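Local coordinates for protein tryptophan halogenase (Shewanella frigidimarina, PDB 2PYX) that probably binds FAD and acts as a flavin-dependent halogenase of tryptophan or a related aromatic substrate, at residues Thr55-Trp63 and Trp285-Val295; Ala138-Val146 and Phe494-Leu504. All coordinates share one frame; numbering follows the deposited sequence.

Contact 1: residues Thr55-Trp63 and Trp285-Val295; sequences TIGVGEGTW and WDIGLPTRKGV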
loop_
_atom_site.group_PDB
_atom_site.type_symbol
_atom_site.label_atom_id
_atom_site.label_comp_id
_atom_site.label_asym_id
_atom_site.label_seq_id
_atom_site.Cartn_x
_atom_site.Cartn_y
_atom_site.Cartn_z
ATOM N N THR A 55 7.868 17.798 1.369
ATOM C CA THR A 55 6.797 17.625 2.357
ATOM C C THR A 55 7.154 16.480 3.309
ATOM O O THR A 55 7.615 15.421 2.874
ATOM C CB THR A 55 5.443 17.282 1.687
ATOM O OG1 THR A 55 5.106 18.282 0.719
ATOM C CG2 THR A 55 4.325 17.187 2.731
ATOM N N ILE A 56 6.943 16.704 4.604
ATOM C CA ILE A 56 7.223 15.692 5.619
ATOM C C ILE A 56 5.958 14.868 5.889
ATOM O O ILE A 56 4.846 15.390 5.830
ATOM C CB ILE A 56 7.726 16.330 6.942
ATOM N N GLY A 57 6.141 13.581 6.167
ATOM C CA GLY A 57 5.043 12.679 6.515
ATOM C C GLY A 57 5.175 12.281 7.969
ATOM O O GLY A 57 6.100 12.745 8.656
ATOM N N VAL A 58 4.262 11.424 8.431
ATOM C CA VAL A 58 4.213 10.966 9.833
ATOM C C VAL A 58 4.159 9.435 9.973
ATOM O O VAL A 58 3.799 8.925 11.029
ATOM C CB VAL A 58 3.027 11.608 10.613
ATOM C CG1 VAL A 58 3.163 13.125 10.600
ATOM C CG2 VAL A 58 1.641 11.203 10.046
ATOM N N GLY A 59 4.561 8.709 8.931
ATOM C CA GLY A 59 4.623 7.249 8.968
ATOM C C GLY A 59 3.717 6.701 7.870
ATOM O O GLY A 59 2.639 7.244 7.625
ATOM N N GLU A 60 4.161 5.602 7.251
ATOM C CA GLU A 60 3.483 5.007 6.123
ATOM C C GLU A 60 3.542 3.502 6.256
ATOM O O GLU A 60 4.486 2.983 6.861
ATOM C CB GLU A 60 4.186 5.419 4.831
ATOM C CG GLU A 60 3.381 5.093 3.613
ATOM C CD GLU A 60 3.866 5.820 2.367
ATOM O OE1 GLU A 60 4.833 6.587 2.487
ATOM O OE2 GLU A 60 3.259 5.630 1.285
ATOM N N GLY A 61 2.509 2.819 5.759
ATOM C CA GLY A 61 2.458 1.372 5.729
ATOM C C GLY A 61 2.767 0.771 4.361
ATOM O O GLY A 61 2.598 1.396 3.298
ATOM N N THR A 62 3.163 -0.498 4.401
ATOM C CA THR A 62 3.441 -1.285 3.204
ATOM C C THR A 62 2.660 -2.576 3.198
ATOM O O THR A 62 1.995 -2.934 4.166
ATOM C CB THR A 62 4.932 -1.634 3.060
ATOM O OG1 THR A 62 5.245 -2.836 3.764
ATOM C CG2 THR A 62 5.804 -0.546 3.547
ATOM N N TRP A 63 2.749 -3.257 2.064
ATOM C CA TRP A 63 2.231 -4.615 1.899
ATOM C C TRP A 63 3.438 -5.562 2.053
ATOM O O TRP A 63 4.588 -5.126 2.091
ATOM C CB TRP A 63 1.449 -4.790 0.554
ATOM C CG TRP A 63 0.017 -4.296 0.671
ATOM C CD1 TRP A 63 -0.387 -2.994 0.803
ATOM C CD2 TRP A 63 -1.182 -5.091 0.733
ATOM N NE1 TRP A 63 -1.755 -2.935 0.924
ATOM C CE2 TRP A 63 -2.268 -4.201 0.879
ATOM C CE3 TRP A 63 -1.447 -6.459 0.663
ATOM C CZ2 TRP A 63 -3.579 -4.644 1.008
ATOM C CZ3 TRP A 63 -2.741 -6.885 0.748
ATOM C CH2 TRP A 63 -3.790 -5.998 0.912
ATOM N N TRP A 285 -6.521 7.005 10.714
ATOM C CA TRP A 285 -5.443 6.013 10.664
ATOM C C TRP A 285 -4.559 6.178 11.888
ATOM O O TRP A 285 -4.478 7.267 12.478
ATOM C CB TRP A 285 -4.605 6.102 9.403
ATOM C CG TRP A 285 -3.557 7.166 9.372
ATOM C CD1 TRP A 285 -2.375 7.194 10.059
ATOM C CD2 TRP A 285 -3.555 8.326 8.535
ATOM N NE1 TRP A 285 -1.639 8.301 9.694
ATOM C CE2 TRP A 285 -2.357 9.014 8.763
ATOM C CE3 TRP A 285 -4.470 8.849 7.601
ATOM C CZ2 TRP A 285 -2.047 10.203 8.093
ATOM C CZ3 TRP A 285 -4.167 10.026 6.963
ATOM C CH2 TRP A 285 -2.970 10.696 7.216
ATOM N N ASP A 286 -3.918 5.079 12.281
ATOM C CA ASP A 286 -3.066 5.102 13.463
ATOM C C ASP A 286 -1.982 4.076 13.153
ATOM O O ASP A 286 -2.272 2.884 13.086
ATOM C CB ASP A 286 -3.896 4.806 14.714
ATOM C CG ASP A 286 -3.115 5.015 16.011
ATOM O OD1 ASP A 286 -1.886 4.755 16.021
ATOM O OD2 ASP A 286 -3.776 5.377 17.021
ATOM N N ILE A 287 -0.771 4.560 12.907
ATOM C CA ILE A 287 0.384 3.748 12.455
ATOM C C ILE A 287 1.407 3.802 13.583
ATOM O O ILE A 287 1.923 4.874 13.898
ATOM C CB ILE A 287 0.985 4.330 11.154
ATOM C CG1 ILE A 287 0.082 3.935 9.968
ATOM C CG2 ILE A 287 2.397 3.831 10.881
ATOM C CD1 ILE A 287 0.442 4.589 8.670
ATOM N N GLY A 288 1.737 2.643 14.135
ATOM C CA GLY A 288 2.675 2.545 15.258
ATOM C C GLY A 288 4.090 2.269 14.780
ATOM O O GLY A 288 4.361 1.218 14.163
ATOM N N LEU A 289 4.976 3.247 15.012
ATOM C CA LEU A 289 6.430 3.111 14.820
ATOM C C LEU A 289 7.052 2.870 16.208
ATOM O O LEU A 289 6.374 2.960 17.208
ATOM C CB LEU A 289 7.059 4.363 14.172
ATOM C CG LEU A 289 6.436 4.856 12.854
ATOM C CD1 LEU A 289 7.156 6.086 12.355
ATOM C CD2 LEU A 289 6.453 3.806 11.785
ATOM N N PRO A 290 8.320 2.475 16.244
ATOM C CA PRO A 290 8.915 2.254 17.560
ATOM C C PRO A 290 8.943 3.499 18.446
ATOM O O PRO A 290 8.752 3.377 19.641
ATOM C CB PRO A 290 10.338 1.808 17.220
ATOM C CG PRO A 290 10.267 1.274 15.843
ATOM C CD PRO A 290 9.233 2.119 15.148
ATOM N N THR A 291 9.190 4.662 17.843
ATOM C CA THR A 291 9.429 5.907 18.571
ATOM C C THR A 291 8.138 6.696 18.845
ATOM O O THR A 291 8.088 7.507 19.756
ATOM C CB THR A 291 10.426 6.800 17.793
ATOM O OG1 THR A 291 9.950 7.027 16.454
ATOM C CG2 THR A 291 11.801 6.113 17.689
ATOM N N ARG A 292 7.091 6.456 18.058
ATOM C CA ARG A 292 5.878 7.276 18.139
ATOM C C ARG A 292 4.837 6.701 17.202
ATOM O O ARG A 292 5.137 5.760 16.495
ATOM C CB ARG A 292 6.163 8.687 17.666
ATOM C CG ARG A 292 6.749 8.728 16.270
ATOM C CD ARG A 292 7.054 10.129 15.807
ATOM N NE ARG A 292 7.390 10.152 14.385
ATOM C CZ ARG A 292 6.510 10.044 13.381
ATOM N NH1 ARG A 292 5.206 9.906 13.611
ATOM N NH2 ARG A 292 6.945 10.067 12.127
ATOM N N LYS A 293 3.652 7.296 17.205
ATOM C CA LYS A 293 2.590 6.946 16.247
ATOM C C LYS A 293 2.365 8.085 15.252
ATOM O O LYS A 293 2.618 9.260 15.537
ATOM C CB LYS A 293 1.281 6.654 16.967
ATOM C CG LYS A 293 1.320 5.403 17.835
ATOM C CD LYS A 293 0.117 5.267 18.733
ATOM C CE LYS A 293 0.270 6.120 19.993
ATOM N NZ LYS A 293 -0.945 6.091 20.860
ATOM N N GLY A 294 1.914 7.715 14.061
ATOM C CA GLY A 294 1.408 8.674 13.076
ATOM C C GLY A 294 -0.079 8.492 13.008
ATOM O O GLY A 294 -0.551 7.354 12.899
ATOM N N VAL A 295 -0.819 9.598 13.112
ATOM C CA VAL A 295 -2.286 9.568 13.164
ATOM C C VAL A 295 -2.827 10.575 12.145
ATOM O O VAL A 295 -2.265 11.646 11.977
ATOM C CB VAL A 295 -2.822 9.884 14.591
ATOM C CG1 VAL A 295 -4.325 9.958 14.624
ATOM C CG2 VAL A 295 -2.367 8.825 15.565
HETATM O O HOH W 1 1.248 8.182 9.832
#
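V58 meets the hairpin 285-295 with both carbonyl and side chain. Its O takes a hydrogen bond from NH1 of R292, 3.1 Å long with an N-H...O angle of 154°. The oxygen lies near the guanidinium plane, whereas the donor stands above the plane of the V58 carbonyl. An arginine suits this place because its chain, extended from CG to NE, spans the distance from its backbone to V58, while L289 CD1 lies against one guanidinium face, toward its rim. G294 CA makes a CH...O contact with the same V58 O at 3.2 Å; a side chain on G294 would collide with that oxygen, hence glycine. V58 CG1 is anti to the carbonyl carbon (chi1 -59°), which puts CG2 between the backbone N and that carbon; V58 CG2 approaches the ring edge of W285 at CZ2, 4.3 Å away.

The hairpin is antiparallel: I287 and G294 form a hydrogen-bonded pair, and its two strands belong to the large mixed sheet of the halogenase fold. Segment 55-63 is mostly loop, becoming a strand only at 60-61, which pairs with 169-172 of the same sheet. A water donates to G59 O at 2.8 Å and weakly to V58 O, and accepts from W285 NE1 at 2.9 Å, giving the indole N-H a polar partner.

G59 has positive phi (121°), at which a CB would jam against the preceding carbonyl and press on I287 CG2. I287 CD1 lies 3.6 Å from G59 O and 4.0 Å from both E60 CA and G61 N, packing its apolar end against strand 60-61.

Contact 2: residues Ala138-Val146 and Phe494-Leu504; sequences AEAVCSQQV and FNDNQQRTQAL
N497, S143 and T501 carry this contact, in which the break between two short helices packs against one long helix. N497 projects straight out, its CG opposite the backbone N (chi1 180°), carrying the amide to the turn where the first helix ends. N497 ND2 donates to C142 O at 3.2 Å and 161°; the acceptor lies in the amide plane, but the donor stands steeply above the carbonyl plane. An asparagine fits because its short amide donates to the carbonyl of the first residue past the helix and, through a water that also bonds F494 O, reaches A140 O.

S143, small enough for close approach, sets its CB 3.2 Å from T501 OG1; its hydroxyl is hydrogen-bonded to N166. T501 OG1 donates to N497 O one turn back, at 2.7 Å, on the opposite face of that carbonyl from T501 N. T501 CG2 lies 3.7 Å from V146 CB, the two side chains crossing at about a right angle; threonine thus uses both branches.

The F494 ring edge meets A140 O, CD1 lying 3.3 Å away. Helix 125-128 packs on A140 and F494, helix 462-471 touches V141 and C142, and strand 108-112 lies against C142.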
loop_
_atom_site.group_PDB
_atom_site.type_symbol
_atom_site.label_atom_id
_atom_site.label_comp_id
_atom_site.label_asym_id
_atom_site.label_seq_id
_atom_site.Cartn_x
_atom_site.Cartn_y
_atom_site.Cartn_z
ATOM N N ALA A 138 -12.008 -14.426 10.122
ATOM C CA ALA A 138 -10.561 -14.332 10.314
ATOM C C ALA A 138 -10.056 -15.292 11.395
ATOM O O ALA A 138 -9.039 -15.963 11.203
ATOM C CB ALA A 138 -10.129 -12.930 10.635
ATOM N N GLU A 139 -10.785 -15.394 12.499
ATOM C CA GLU A 139 -10.357 -16.402 13.487
ATOM C C GLU A 139 -10.401 -17.828 12.934
ATOM O O GLU A 139 -9.528 -18.647 13.277
ATOM C CB GLU A 139 -11.189 -16.304 14.746
ATOM C CG GLU A 139 -10.644 -17.247 15.843
ATOM C CD GLU A 139 -11.327 -17.103 17.187
ATOM O OE1 GLU A 139 -11.932 -16.047 17.472
ATOM O OE2 GLU A 139 -11.258 -18.077 17.968
ATOM N N ALA A 140 -11.414 -18.130 12.114
ATOM C CA ALA A 140 -11.597 -19.471 11.594
ATOM C C ALA A 140 -10.495 -19.887 10.635
ATOM O O ALA A 140 -10.173 -21.083 10.556
ATOM C CB ALA A 140 -12.949 -19.608 10.920
ATOM N N VAL A 141 -9.905 -18.941 9.882
ATOM C CA VAL A 141 -9.039 -19.298 8.756
ATOM C C VAL A 141 -7.611 -18.816 8.871
ATOM O O VAL A 141 -6.782 -19.147 8.042
ATOM C CB VAL A 141 -9.590 -18.827 7.380
ATOM C CG1 VAL A 141 -11.003 -19.319 7.150
ATOM C CG2 VAL A 141 -9.526 -17.318 7.266
ATOM N N CYS A 142 -7.296 -18.016 9.877
ATOM C CA CYS A 142 -5.920 -17.579 10.019
ATOM C C CYS A 142 -5.572 -17.461 11.482
ATOM O O CYS A 142 -6.427 -17.574 12.350
ATOM C CB CYS A 142 -5.636 -16.257 9.265
ATOM S SG CYS A 142 -6.171 -14.726 10.140
ATOM N N SER A 143 -4.279 -17.345 11.749
ATOM C CA SER A 143 -3.820 -17.204 13.136
ATOM C C SER A 143 -3.619 -15.745 13.521
ATOM O O SER A 143 -3.563 -15.403 14.695
ATOM C CB SER A 143 -2.524 -18.003 13.377
ATOM O OG SER A 143 -1.462 -17.518 12.580
ATOM N N GLN A 144 -3.547 -14.846 12.539
ATOM C CA GLN A 144 -3.198 -13.451 12.833
ATOM C C GLN A 144 -4.218 -12.677 13.621
ATOM O O GLN A 144 -3.887 -11.698 14.290
ATOM C CB GLN A 144 -2.917 -12.692 11.529
ATOM C CG GLN A 144 -1.519 -12.862 11.108
ATOM C CD GLN A 144 -1.141 -12.145 9.820
ATOM O OE1 GLN A 144 -1.943 -12.063 8.913
ATOM N NE2 GLN A 144 0.123 -11.702 9.723
ATOM N N GLN A 145 -5.486 -13.049 13.536
ATOM C CA GLN A 145 -6.498 -12.321 14.307
ATOM C C GLN A 145 -6.154 -12.424 15.783
ATOM O O GLN A 145 -5.959 -11.410 16.455
ATOM C CB GLN A 145 -7.917 -12.816 14.029
ATOM C CG GLN A 145 -9.044 -12.206 14.871
ATOM C CD GLN A 145 -9.103 -10.666 14.797
ATOM O OE1 GLN A 145 -8.085 -9.980 14.952
ATOM N NE2 GLN A 145 -10.283 -10.133 14.558
ATOM N N VAL A 146 -5.991 -13.658 16.249
ATOM C CA VAL A 146 -5.656 -13.920 17.640
ATOM C C VAL A 146 -4.278 -13.354 18.004
ATOM O O VAL A 146 -4.140 -12.718 19.038
ATOM C CB VAL A 146 -5.746 -15.442 17.948
ATOM C CG1 VAL A 146 -5.157 -15.733 19.307
ATOM C CG2 VAL A 146 -7.201 -15.909 17.864
ATOM N N PHE A 494 -9.632 -26.349 9.393
ATOM C CA PHE A 494 -10.044 -25.495 10.508
ATOM C C PHE A 494 -9.340 -25.909 11.808
ATOM O O PHE A 494 -8.857 -25.076 12.574
ATOM C CB PHE A 494 -11.555 -25.507 10.766
ATOM C CG PHE A 494 -12.394 -24.795 9.717
ATOM C CD1 PHE A 494 -12.124 -23.485 9.338
ATOM C CD2 PHE A 494 -13.505 -25.417 9.164
ATOM C CE1 PHE A 494 -12.919 -22.830 8.388
ATOM C CE2 PHE A 494 -14.300 -24.755 8.215
ATOM C CZ PHE A 494 -14.004 -23.449 7.851
ATOM N N ASN A 495 -9.324 -27.217 12.062
ATOM C CA ASN A 495 -8.623 -27.746 13.233
ATOM C C ASN A 495 -7.147 -27.401 13.230
ATOM O O ASN A 495 -6.606 -26.984 14.268
ATOM C CB ASN A 495 -8.745 -29.271 13.271
ATOM C CG ASN A 495 -10.136 -29.747 13.557
ATOM O OD1 ASN A 495 -10.401 -30.946 13.443
ATOM N ND2 ASN A 495 -11.024 -28.851 13.944
ATOM N N ASP A 496 -6.507 -27.567 12.082
ATOM C CA ASP A 496 -5.071 -27.316 11.927
ATOM C C ASP A 496 -4.759 -25.846 12.165
ATOM O O ASP A 496 -3.743 -25.494 12.770
ATOM C CB ASP A 496 -4.562 -27.735 10.551
ATOM C CG ASP A 496 -4.592 -29.263 10.332
ATOM O OD1 ASP A 496 -4.807 -30.011 11.319
ATOM O OD2 ASP A 496 -4.395 -29.693 9.171
ATOM N N ASN A 497 -5.630 -24.976 11.668
ATOM C CA ASN A 497 -5.452 -23.542 11.905
ATOM C C ASN A 497 -5.536 -23.217 13.386
ATOM O O ASN A 497 -4.742 -22.415 13.913
ATOM C CB ASN A 497 -6.496 -22.717 11.137
ATOM C CG ASN A 497 -6.328 -21.236 11.374
ATOM O OD1 ASN A 497 -5.350 -20.651 10.918
ATOM N ND2 ASN A 497 -7.254 -20.635 12.114
ATOM N N GLN A 498 -6.495 -23.847 14.069
ATOM C CA GLN A 498 -6.677 -23.654 15.483
ATOM C C GLN A 498 -5.423 -24.092 16.238
ATOM O O GLN A 498 -4.930 -23.381 17.109
ATOM C CB GLN A 498 -7.906 -24.417 15.990
ATOM C CG GLN A 498 -8.309 -24.068 17.402
ATOM C CD GLN A 498 -9.642 -24.696 17.823
ATOM O OE1 GLN A 498 -10.379 -25.255 16.994
ATOM N NE2 GLN A 498 -9.965 -24.586 19.110
ATOM N N GLN A 499 -4.878 -25.232 15.862
ATOM C CA GLN A 499 -3.681 -25.742 16.547
ATOM C C GLN A 499 -2.446 -24.865 16.303
ATOM O O GLN A 499 -1.682 -24.592 17.225
ATOM C CB GLN A 499 -3.395 -27.175 16.111
ATOM C CG GLN A 499 -4.476 -28.162 16.549
ATOM C CD GLN A 499 -4.437 -29.456 15.747
ATOM O OE1 GLN A 499 -3.373 -29.877 15.281
ATOM N NE2 GLN A 499 -5.603 -30.087 15.571
ATOM N N ARG A 500 -2.284 -24.402 15.070
ATOM C CA ARG A 500 -1.188 -23.507 14.725
ATOM C C ARG A 500 -1.284 -22.182 15.463
ATOM O O ARG A 500 -0.277 -21.646 15.913
ATOM C CB ARG A 500 -1.169 -23.253 13.220
ATOM C CG ARG A 500 -0.036 -22.401 12.765
ATOM C CD ARG A 500 0.136 -22.546 11.275
ATOM N NE ARG A 500 1.146 -21.631 10.787
ATOM C CZ ARG A 500 0.937 -20.329 10.568
ATOM N NH1 ARG A 500 -0.262 -19.770 10.781
ATOM N NH2 ARG A 500 1.935 -19.579 10.138
ATOM N N THR A 501 -2.488 -21.616 15.525
ATOM C CA THR A 501 -2.737 -20.399 16.266
ATOM C C THR A 501 -2.298 -20.560 17.725
ATOM O O THR A 501 -1.590 -19.712 18.290
ATOM C CB THR A 501 -4.231 -20.009 16.207
ATOM O OG1 THR A 501 -4.625 -19.864 14.833
ATOM C CG2 THR A 501 -4.489 -18.733 16.964
ATOM N N GLN A 502 -2.715 -21.665 18.331
ATOM C CA GLN A 502 -2.384 -21.900 19.724
ATOM C C GLN A 502 -0.869 -21.995 19.893
ATOM O O GLN A 502 -0.322 -21.402 20.826
ATOM C CB GLN A 502 -3.104 -23.152 20.233
ATOM C CG GLN A 502 -2.822 -23.481 21.689
ATOM C CD GLN A 502 -3.729 -22.728 22.665
ATOM O OE1 GLN A 502 -4.187 -21.605 22.400
ATOM N NE2 GLN A 502 -3.992 -23.356 23.810
ATOM N N ALA A 503 -0.197 -22.714 18.996
ATOM C CA ALA A 503 1.252 -22.911 19.138
ATOM C C ALA A 503 1.962 -21.569 19.007
ATOM O O ALA A 503 2.791 -21.199 19.834
ATOM C CB ALA A 503 1.776 -23.904 18.132
ATOM N N LEU A 504 1.607 -20.799 17.981
ATOM C CA LEU A 504 2.254 -19.508 17.774
ATOM C C LEU A 504 1.968 -18.541 18.903
ATOM O O LEU A 504 2.823 -17.717 19.251
ATOM C CB LEU A 504 1.810 -18.889 16.437
ATOM C CG LEU A 504 2.372 -19.592 15.215
ATOM C CD1 LEU A 504 1.722 -19.061 13.954
ATOM C CD2 LEU A 504 3.868 -19.416 15.095
HETATM O O HOH W 2 -7.465 -18.718 15.053
HETATM O O HOH W 3 -9.694 -22.442 12.773
#

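In the fold
Contact 1 and contact 2 do not touch: their centres are about 28 Å apart and their nearest atoms about 10 Å. Contact 1 is the more central, its centre about 13 Å from that of the chain against about 25 Å for contact 2. It also adjoins the predicted active site: G61 lies about 4 Å from the side chain of K89, and the side chain of E60 about 5 Å from that of T17, predicted to bind FAD, and from a tartaric acid, probably from the crystallisation liquor. Contact 2 is helix packing away from those sites. Strand 87-95 links the regions: K89 hydrogen-bonds T62 O beside contact 1, while Q90 and R93 bind Q144 and Q145 of contact 2.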